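Local coordinates for protein macrophage migration inhibitory factor (Plasmodium berghei, PDB 2WKB) that is a parasite member of the macrophage migration inhibitory factor family, related to the mammalian cytokine and built as a trimer, at residues 17-22 / 85-90; 78-83 / 95-100; 25-28 / 34-37. One frame throughout, in Å; residues are numbered along the deposited sequence.

Contact 1: residues 17-22 / 85-90; sequences QNTLSE and SNHLSV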
loop_
_atom_site.group_PDB
_atom_site.type_symbol
_atom_site.label_atom_id
_atom_site.label_comp_id
_atom_site.label_asym_id
_atom_site.label_seq_id
_atom_site.Cartn_x
_atom_site.Cartn_y
_atom_site.Cartn_z
ATOM N N GLN E 17 -5.561 -8.875 -15.862
ATOM C CA GLN E 17 -5.650 -7.780 -16.862
ATOM C C GLN E 17 -7.071 -7.553 -17.269
ATOM O O GLN E 17 -7.510 -6.442 -17.293
ATOM C CB GLN E 17 -4.715 -8.011 -18.078
ATOM C CG GLN E 17 -3.251 -7.999 -17.662
ATOM C CD GLN E 17 -2.850 -6.622 -17.007
ATOM O OE1 GLN E 17 -2.414 -6.568 -15.831
ATOM N NE2 GLN E 17 -3.040 -5.561 -17.732
ATOM N N ASN E 18 -7.785 -8.630 -17.629
ATOM C CA ASN E 18 -9.182 -8.510 -18.055
ATOM C C ASN E 18 -10.092 -7.945 -16.997
ATOM O O ASN E 18 -10.961 -7.096 -17.299
ATOM C CB ASN E 18 -9.718 -9.899 -18.463
ATOM C CG ASN E 18 -9.099 -10.403 -19.766
ATOM O OD1 ASN E 18 -8.519 -9.631 -20.538
ATOM N ND2 ASN E 18 -9.218 -11.723 -20.008
ATOM N N THR E 19 -9.853 -8.372 -15.758
ATOM C CA THR E 19 -10.646 -7.902 -14.632
ATOM C C THR E 19 -10.385 -6.396 -14.375
ATOM O O THR E 19 -11.338 -5.629 -14.243
ATOM C CB THR E 19 -10.317 -8.714 -13.341
ATOM O OG1 THR E 19 -10.696 -10.070 -13.573
ATOM C CG2 THR E 19 -11.168 -8.212 -12.172
ATOM N N LEU E 20 -9.130 -5.993 -14.371
ATOM C CA LEU E 20 -8.778 -4.566 -14.141
ATOM C C LEU E 20 -9.348 -3.739 -15.297
ATOM O O LEU E 20 -9.832 -2.624 -15.085
ATOM C CB LEU E 20 -7.260 -4.362 -14.011
ATOM C CG LEU E 20 -6.624 -5.072 -12.759
ATOM C CD1 LEU E 20 -5.068 -5.048 -12.824
ATOM C CD2 LEU E 20 -7.192 -4.390 -11.423
ATOM N N SER E 21 -9.295 -4.246 -16.535
ATOM C CA SER E 21 -9.789 -3.444 -17.655
ATOM C C SER E 21 -11.290 -3.219 -17.536
ATOM O O SER E 21 -11.795 -2.129 -17.811
ATOM C CB SER E 21 -9.387 -4.191 -19.004
ATOM O OG SER E 21 -10.112 -3.560 -20.039
ATOM N N GLU E 22 -12.013 -4.217 -17.032
ATOM C CA GLU E 22 -13.435 -4.135 -16.838
ATOM C C GLU E 22 -13.795 -3.140 -15.717
ATOM O O GLU E 22 -14.756 -2.360 -15.854
ATOM C CB GLU E 22 -14.043 -5.510 -16.533
ATOM C CG GLU E 22 -14.054 -6.428 -17.800
ATOM C CD GLU E 22 -14.925 -7.693 -17.623
ATOM O OE1 GLU E 22 -15.850 -7.678 -16.766
ATOM O OE2 GLU E 22 -14.655 -8.693 -18.353
ATOM N N SER E 85 -17.406 -10.695 -8.175
ATOM C CA SER E 85 -18.072 -11.926 -7.836
ATOM C C SER E 85 -18.205 -12.790 -9.128
ATOM O O SER E 85 -18.124 -14.024 -9.050
ATOM C CB SER E 85 -19.412 -11.675 -7.146
ATOM O OG SER E 85 -20.272 -11.078 -8.060
ATOM N N ASN E 86 -18.336 -12.157 -10.292
ATOM C CA ASN E 86 -18.289 -12.855 -11.581
ATOM C C ASN E 86 -16.914 -13.465 -11.858
ATOM O O ASN E 86 -16.779 -14.713 -11.954
ATOM C CB ASN E 86 -18.824 -11.951 -12.742
ATOM C CG ASN E 86 -18.737 -12.637 -14.141
ATOM O OD1 ASN E 86 -18.922 -13.853 -14.250
ATOM N ND2 ASN E 86 -18.455 -11.847 -15.200
ATOM N N HIS E 87 -15.876 -12.646 -11.947
ATOM C CA HIS E 87 -14.559 -13.127 -12.351
ATOM C C HIS E 87 -13.791 -13.944 -11.291
ATOM O O HIS E 87 -13.003 -14.853 -11.632
ATOM C CB HIS E 87 -13.673 -11.961 -12.835
ATOM C CG HIS E 87 -14.099 -11.388 -14.151
ATOM N ND1 HIS E 87 -13.928 -12.062 -15.343
ATOM C CD2 HIS E 87 -14.729 -10.227 -14.461
ATOM C CE1 HIS E 87 -14.432 -11.335 -16.332
ATOM N NE2 HIS E 87 -14.918 -10.214 -15.824
ATOM N N LEU E 88 -13.966 -13.599 -10.009
ATOM C CA LEU E 88 -13.137 -14.201 -8.957
ATOM C C LEU E 88 -13.868 -15.156 -8.070
ATOM O O LEU E 88 -13.250 -15.745 -7.161
ATOM C CB LEU E 88 -12.480 -13.143 -8.086
ATOM C CG LEU E 88 -11.189 -12.491 -8.641
ATOM C CD1 LEU E 88 -11.297 -11.908 -10.032
ATOM C CD2 LEU E 88 -10.816 -11.400 -7.661
ATOM N N SER E 89 -15.159 -15.284 -8.336
ATOM C CA SER E 89 -16.156 -16.012 -7.543
ATOM C C SER E 89 -16.078 -15.715 -6.064
ATOM O O SER E 89 -16.286 -16.610 -5.247
ATOM C CB SER E 89 -16.074 -17.530 -7.753
ATOM O OG SER E 89 -15.706 -17.833 -9.086
ATOM N N VAL E 90 -15.697 -14.486 -5.695
ATOM C CA VAL E 90 -15.711 -14.119 -4.276
ATOM C C VAL E 90 -17.199 -13.878 -3.876
ATOM O O VAL E 90 -18.007 -13.423 -4.704
ATOM C CB VAL E 90 -14.851 -12.867 -4.090
ATOM C CG1 VAL E 90 -15.419 -11.743 -4.944
ATOM C CG2 VAL E 90 -14.763 -12.421 -2.611
HETATM O O HOH W 1 -18.540 -9.041 -14.999
#
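Glu22 reaches from helix 13-31 to the imidazole of His87, near the C-terminal end of helix 73-88, and the two make a histidine-carboxylate hydrogen bond. His87 NE2 donates to Glu22 OE1 at 2.9 Å, with an N-H...O angle of 157°. The acceptor lies almost in the plane of the ring, at its edge, but the donor comes from above the carboxylate plane, and the two flat groups stand 71° apart. Glu22 OE2 is also close, 3.0 Å from His87 NE2. Beyond CG the glutamate chain runs extended, which gives it the length to cross between the helices. A water that accepts from Asn86 ND2 is weakly linked to Glu22 OE1, and the same ND2 sits above one face of the His87 ring, displaced toward its rim.

The two helices concerned lie side by side on one face of the four-stranded sheet, as in the MIF fold, and the contact ties them together.

Van der Waals contact carries the more buried part. Thr19 OG1 approaches His87 CB at 3.6 Å and Leu88 CD1 at 4.0 Å. With chi1 at -64° this hydroxyl lies beside its own backbone N, where it bonds to the carbonyl oxygen of Lys15 one helical turn back. Lys15 also crosses to the other helix, its NZ bonding to His87 O. Leu88 continues inward onto Ile9, Ile11 and Cys58.

Contact 2: residues 78-83 / 95-100; sequences DKITKI and VYIEFR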
loop_
_atom_site.group_PDB
_atom_site.type_symbol
_atom_site.label_atom_id
_atom_site.label_comp_id
_atom_site.label_asym_id
_atom_site.label_seq_id
_atom_site.Cartn_x
_atom_site.Cartn_y
_atom_site.Cartn_z
ATOM N N ASP E 78 -21.287 -1.032 -6.385
ATOM C CA ASP E 78 -22.207 -2.101 -6.783
ATOM C C ASP E 78 -21.633 -2.737 -8.064
ATOM O O ASP E 78 -21.483 -3.955 -8.140
ATOM C CB ASP E 78 -23.577 -1.509 -7.010
ATOM C CG ASP E 78 -24.675 -2.572 -7.343
ATOM O OD1 ASP E 78 -24.397 -3.736 -7.662
ATOM O OD2 ASP E 78 -25.857 -2.220 -7.249
ATOM N N LYS E 79 -21.214 -1.931 -9.033
ATOM C CA LYS E 79 -20.687 -2.522 -10.271
ATOM C C LYS E 79 -19.408 -3.317 -10.059
ATOM O O LYS E 79 -19.200 -4.427 -10.655
ATOM C CB LYS E 79 -20.418 -1.484 -11.339
ATOM C CG LYS E 79 -19.873 -2.167 -12.610
ATOM C CD LYS E 79 -21.025 -3.013 -13.341
ATOM C CE LYS E 79 -20.630 -3.530 -14.785
ATOM N NZ LYS E 79 -21.788 -4.354 -15.293
ATOM N N ILE E 80 -18.508 -2.770 -9.262
ATOM C CA ILE E 80 -17.264 -3.496 -8.952
ATOM C C ILE E 80 -17.554 -4.834 -8.227
ATOM O O ILE E 80 -16.889 -5.873 -8.506
ATOM C CB ILE E 80 -16.300 -2.564 -8.149
ATOM C CG1 ILE E 80 -15.806 -1.448 -9.090
ATOM C CG2 ILE E 80 -15.060 -3.377 -7.538
ATOM C CD1 ILE E 80 -15.007 -0.324 -8.330
ATOM N N THR E 81 -18.478 -4.798 -7.280
ATOM C CA THR E 81 -18.825 -6.040 -6.544
ATOM C C THR E 81 -19.275 -7.104 -7.585
ATOM O O THR E 81 -18.834 -8.308 -7.501
ATOM C CB THR E 81 -19.900 -5.792 -5.500
ATOM O OG1 THR E 81 -19.408 -4.841 -4.552
ATOM C CG2 THR E 81 -20.287 -7.078 -4.715
ATOM N N LYS E 82 -20.114 -6.709 -8.509
ATOM C CA LYS E 82 -20.592 -7.637 -9.571
ATOM C C LYS E 82 -19.503 -8.191 -10.471
ATOM O O LYS E 82 -19.414 -9.432 -10.684
ATOM C CB LYS E 82 -21.670 -7.003 -10.455
ATOM C CG LYS E 82 -22.816 -6.455 -9.705
ATOM C CD LYS E 82 -23.773 -7.469 -9.170
ATOM C CE LYS E 82 -25.180 -6.803 -9.109
ATOM N NZ LYS E 82 -25.493 -6.121 -7.783
ATOM N N ILE E 83 -18.614 -7.316 -10.938
ATOM C CA ILE E 83 -17.448 -7.751 -11.674
ATOM C C ILE E 83 -16.579 -8.759 -10.874
ATOM O O ILE E 83 -16.141 -9.830 -11.399
ATOM C CB ILE E 83 -16.558 -6.548 -12.085
ATOM C CG1 ILE E 83 -17.287 -5.681 -13.134
ATOM C CG2 ILE E 83 -15.155 -7.031 -12.582
ATOM C CD1 ILE E 83 -16.626 -4.255 -13.343
ATOM N N VAL E 95 -16.387 -8.898 -0.194
ATOM C CA VAL E 95 -15.915 -7.755 -1.011
ATOM C C VAL E 95 -16.083 -6.502 -0.177
ATOM O O VAL E 95 -17.171 -6.246 0.413
ATOM C CB VAL E 95 -16.703 -7.589 -2.295
ATOM C CG1 VAL E 95 -16.233 -6.353 -3.130
ATOM C CG2 VAL E 95 -16.540 -8.881 -3.138
ATOM N N TYR E 96 -15.017 -5.705 -0.112
ATOM C CA TYR E 96 -15.113 -4.455 0.668
ATOM C C TYR E 96 -14.476 -3.400 -0.229
ATOM O O TYR E 96 -13.402 -3.627 -0.752
ATOM C CB TYR E 96 -14.349 -4.621 1.985
ATOM C CG TYR E 96 -14.258 -3.390 2.891
ATOM C CD1 TYR E 96 -15.362 -2.921 3.587
ATOM C CD2 TYR E 96 -13.020 -2.756 3.105
ATOM C CE1 TYR E 96 -15.255 -1.794 4.463
ATOM C CE2 TYR E 96 -12.895 -1.659 3.976
ATOM C CZ TYR E 96 -14.030 -1.165 4.622
ATOM O OH TYR E 96 -13.895 -0.058 5.457
ATOM N N ILE E 97 -15.172 -2.276 -0.434
ATOM C CA ILE E 97 -14.724 -1.273 -1.365
ATOM C C ILE E 97 -14.572 0.027 -0.599
ATOM O O ILE E 97 -15.521 0.444 0.082
ATOM C CB ILE E 97 -15.693 -1.138 -2.462
ATOM C CG1 ILE E 97 -15.705 -2.506 -3.226
ATOM C CG2 ILE E 97 -15.239 0.042 -3.464
ATOM C CD1 ILE E 97 -16.766 -2.519 -4.126
ATOM N N GLU E 98 -13.407 0.653 -0.694
ATOM C CA GLU E 98 -13.146 1.884 -0.014
ATOM C C GLU E 98 -12.714 2.972 -0.986
ATOM O O GLU E 98 -11.896 2.715 -1.888
ATOM C CB GLU E 98 -12.066 1.597 0.994
ATOM C CG GLU E 98 -11.634 2.740 1.792
ATOM C CD GLU E 98 -10.506 2.315 2.731
ATOM O OE1 GLU E 98 -10.833 1.633 3.714
ATOM O OE2 GLU E 98 -9.339 2.618 2.420
ATOM N N PHE E 99 -13.261 4.195 -0.801
ATOM C CA PHE E 99 -12.987 5.348 -1.670
ATOM C C PHE E 99 -12.299 6.434 -0.787
ATOM O O PHE E 99 -12.808 6.829 0.240
ATOM C CB PHE E 99 -14.267 5.980 -2.255
ATOM C CG PHE E 99 -15.092 5.095 -3.151
ATOM C CD1 PHE E 99 -14.878 5.123 -4.508
ATOM C CD2 PHE E 99 -16.072 4.253 -2.639
ATOM C CE1 PHE E 99 -15.656 4.312 -5.404
ATOM C CE2 PHE E 99 -16.842 3.433 -3.538
ATOM C CZ PHE E 99 -16.607 3.488 -4.916
ATOM N N ARG E 100 -11.122 6.887 -1.165
ATOM C CA ARG E 100 -10.424 7.980 -0.430
ATOM C C ARG E 100 -10.134 9.071 -1.421
ATOM O O ARG E 100 -9.645 8.774 -2.503
ATOM C CB ARG E 100 -9.102 7.517 0.103
ATOM C CG ARG E 100 -9.012 6.102 0.566
ATOM C CD ARG E 100 -7.574 5.803 1.069
ATOM N NE ARG E 100 -6.627 5.499 -0.023
ATOM C CZ ARG E 100 -5.347 5.159 0.154
ATOM N NH1 ARG E 100 -4.841 5.064 1.386
ATOM N NH2 ARG E 100 -4.565 4.886 -0.895
#
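Ile97 pushes its CD1 methyl from strand 95-100 against two neighbouring residues of helix 73-88, Ile80 and Thr81, and this is where the contact is tight. Ile97 CD1 lies 3.9 Å from Ile80 CG2 and 3.5 Å from Thr81 OG1. Its chain is extended (chi2 170°), which carries CD1 well out from the strand toward the helix. The branches cross at a slant. Val95, two residues back on the same face of the strand, adds a second methyl: its CG1 comes to 3.8 Å from Thr81 OG1. The threonine hydroxyl thus has apolar neighbours from both strand residues, yet its polar need is met within the helix, by a hydrogen bond with Ala77 O. Nearby, Ile80 also packs on Ile23 of helix 13-31, and Ile97 on Leu62 of the adjoining strand.

The outer side of the helix is looser and polar. Asp78 and Lys82, one turn apart, form a salt bridge there, with Lys82 NZ 2.6 Å from Asp78 OD1 and using the syn lone pair of that oxygen. Neither touches strand 95-100. Phe114 of the third subunit packs on Asp78, and its carbonyl oxygen takes a weak hydrogen bond from Lys82 NZ. On the strand, Tyr96 turns away from the helix, while residues 97-100 pair antiparallel with a strand of the third subunit, so that the sheet continues across the interface.

The short axes approach to 9.3 Å at 144°, a helix laid against its sheet and running roughly counter to the strand that follows it. Strand 58-63, helix 73-88 and strand 95-100 form a beta-alpha-beta crossover, the unit of which the MIF subunit has two copies.

Contact 3: residues 25-28 / 34-37; sequences DAIS and PVAY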
loop_
_atom_site.group_PDB
_atom_site.type_symbol
_atom_site.label_atom_id
_atom_site.label_comp_id
_atom_site.label_asym_id
_atom_site.label_seq_id
_atom_site.Cartn_x
_atom_site.Cartn_y
_atom_site.Cartn_z
ATOM N N ASP E 25 -13.338 0.280 -17.121
ATOM C CA ASP E 25 -14.496 0.571 -17.984
ATOM C C ASP E 25 -15.666 1.022 -17.073
ATOM O O ASP E 25 -16.390 2.027 -17.360
ATOM C CB ASP E 25 -14.984 -0.674 -18.756
ATOM C CG ASP E 25 -14.067 -1.082 -19.882
ATOM O OD1 ASP E 25 -13.285 -0.196 -20.368
ATOM O OD2 ASP E 25 -14.138 -2.324 -20.231
ATOM N N ALA E 26 -15.863 0.302 -15.983
ATOM C CA ALA E 26 -16.951 0.681 -15.051
ATOM C C ALA E 26 -16.750 2.061 -14.470
ATOM O O ALA E 26 -17.720 2.807 -14.352
ATOM C CB ALA E 26 -17.120 -0.386 -13.875
ATOM N N ILE E 27 -15.526 2.389 -14.058
ATOM C CA ILE E 27 -15.218 3.726 -13.479
ATOM C C ILE E 27 -15.506 4.803 -14.581
ATOM O O ILE E 27 -16.213 5.833 -14.364
ATOM C CB ILE E 27 -13.752 3.798 -13.050
ATOM C CG1 ILE E 27 -13.481 2.877 -11.820
ATOM C CG2 ILE E 27 -13.352 5.286 -12.652
ATOM C CD1 ILE E 27 -11.995 2.738 -11.464
ATOM N N SER E 28 -14.920 4.591 -15.761
ATOM C CA SER E 28 -15.098 5.570 -16.850
ATOM C C SER E 28 -16.565 5.680 -17.192
ATOM O O SER E 28 -17.061 6.795 -17.406
ATOM C CB SER E 28 -14.340 5.032 -18.109
ATOM O OG SER E 28 -14.537 5.943 -19.201
ATOM N N PRO E 34 -13.110 9.996 -19.369
ATOM C CA PRO E 34 -11.985 9.088 -19.625
ATOM C C PRO E 34 -11.162 8.789 -18.364
ATOM O O PRO E 34 -11.067 9.628 -17.469
ATOM C CB PRO E 34 -11.137 9.866 -20.633
ATOM C CG PRO E 34 -12.110 10.741 -21.341
ATOM C CD PRO E 34 -13.139 11.125 -20.316
ATOM N N VAL E 35 -10.577 7.594 -18.312
ATOM C CA VAL E 35 -9.751 7.141 -17.189
ATOM C C VAL E 35 -8.316 7.028 -17.639
ATOM O O VAL E 35 -7.591 6.119 -17.235
ATOM C CB VAL E 35 -10.146 5.767 -16.685
ATOM C CG1 VAL E 35 -11.393 5.856 -15.871
ATOM C CG2 VAL E 35 -10.268 4.795 -17.841
ATOM N N ALA E 36 -7.918 7.950 -18.496
ATOM C CA ALA E 36 -6.593 7.925 -19.074
ATOM C C ALA E 36 -5.474 7.975 -18.041
ATOM O O ALA E 36 -4.431 7.359 -18.255
ATOM C CB ALA E 36 -6.435 9.061 -20.079
ATOM N N TYR E 37 -5.641 8.709 -16.942
ATOM C CA TYR E 37 -4.521 8.797 -16.058
ATOM C C TYR E 37 -4.590 7.747 -14.949
ATOM O O TYR E 37 -3.822 7.792 -14.009
ATOM C CB TYR E 37 -4.409 10.209 -15.461
ATOM C CG TYR E 37 -3.959 11.195 -16.533
ATOM C CD1 TYR E 37 -2.591 11.394 -16.808
ATOM C CD2 TYR E 37 -4.895 11.917 -17.283
ATOM C CE1 TYR E 37 -2.172 12.283 -17.792
ATOM C CE2 TYR E 37 -4.481 12.797 -18.277
ATOM C CZ TYR E 37 -3.122 12.976 -18.526
ATOM O OH TYR E 37 -2.691 13.845 -19.514
#
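Val35 lays one methyl, CG1, against the side of helix 13-31, touching two successive residues, Ile27 and Ser28. Its conformation decides which branch does so: at chi1 -76° CG1 stands beside the backbone N and opposite the carbonyl carbon, while CG2 takes the crowded position between N and carbonyl. Val35 CG1 therefore meets Ile27 CG2 at 3.8 Å and Ser28 CB, likewise at 3.8 Å. Val35 CG1 also comes to 3.7 Å from Ser28 N, resting on backbone as well as side chain. Val35 CG2 is the more peripheral of the two methyls, 4.1 Å from Ser28 CB.

Ile27 meets the valine at about a right angle, and does so with its short branch. Its CG2 lies opposite the backbone N and is the branch offered to Val35. The side chain also packs on Leu76, Cys3, Ile38 and Ile65, so Val35 adds an outer layer to a buried residue.

The connection is a helix-to-strand one: the chain leaves helix 13-31, turns, and folds back over the last turns of the helix before entering strand 39-44, an outermost strand of the subunit's own sheet in this MIF-family fold.

Ser28 is the polar member. Its hydroxyl is swung opposite the backbone N, chi1 178°, and there it bonds to Lys33 O, just ahead of Pro34. This brings Ser28 OG to 4.1 Å from Pro34 CA, although the proline's CB is directed away from the helix. A little farther along the loop, Ala36 O accepts a hydrogen bond from Ser51 OG of the second subunit.

In the fold
From the N terminus the chain passes strand 4-7 and enters helix 13-31, which supplies one side of contact 1 and then of contact 3. Contact 3 closes first, a short turn folding the loop before strand 39-44 back onto the helix. It lies wholly within the much longer loop that contact 1 closes when helix 73-88 ends. Before that happens contact 2 has opened on the same helix, to close at strand 95-100, so contacts 1 and 2 cross. They meet where Val90 CG1 packs on Val95 CG2 at 3.6 Å. Contacts 2 and 3 are in series along the chain, yet touch through Lys79 and Ile83 on Ala26. Together they join both helices, the sheet and the loop.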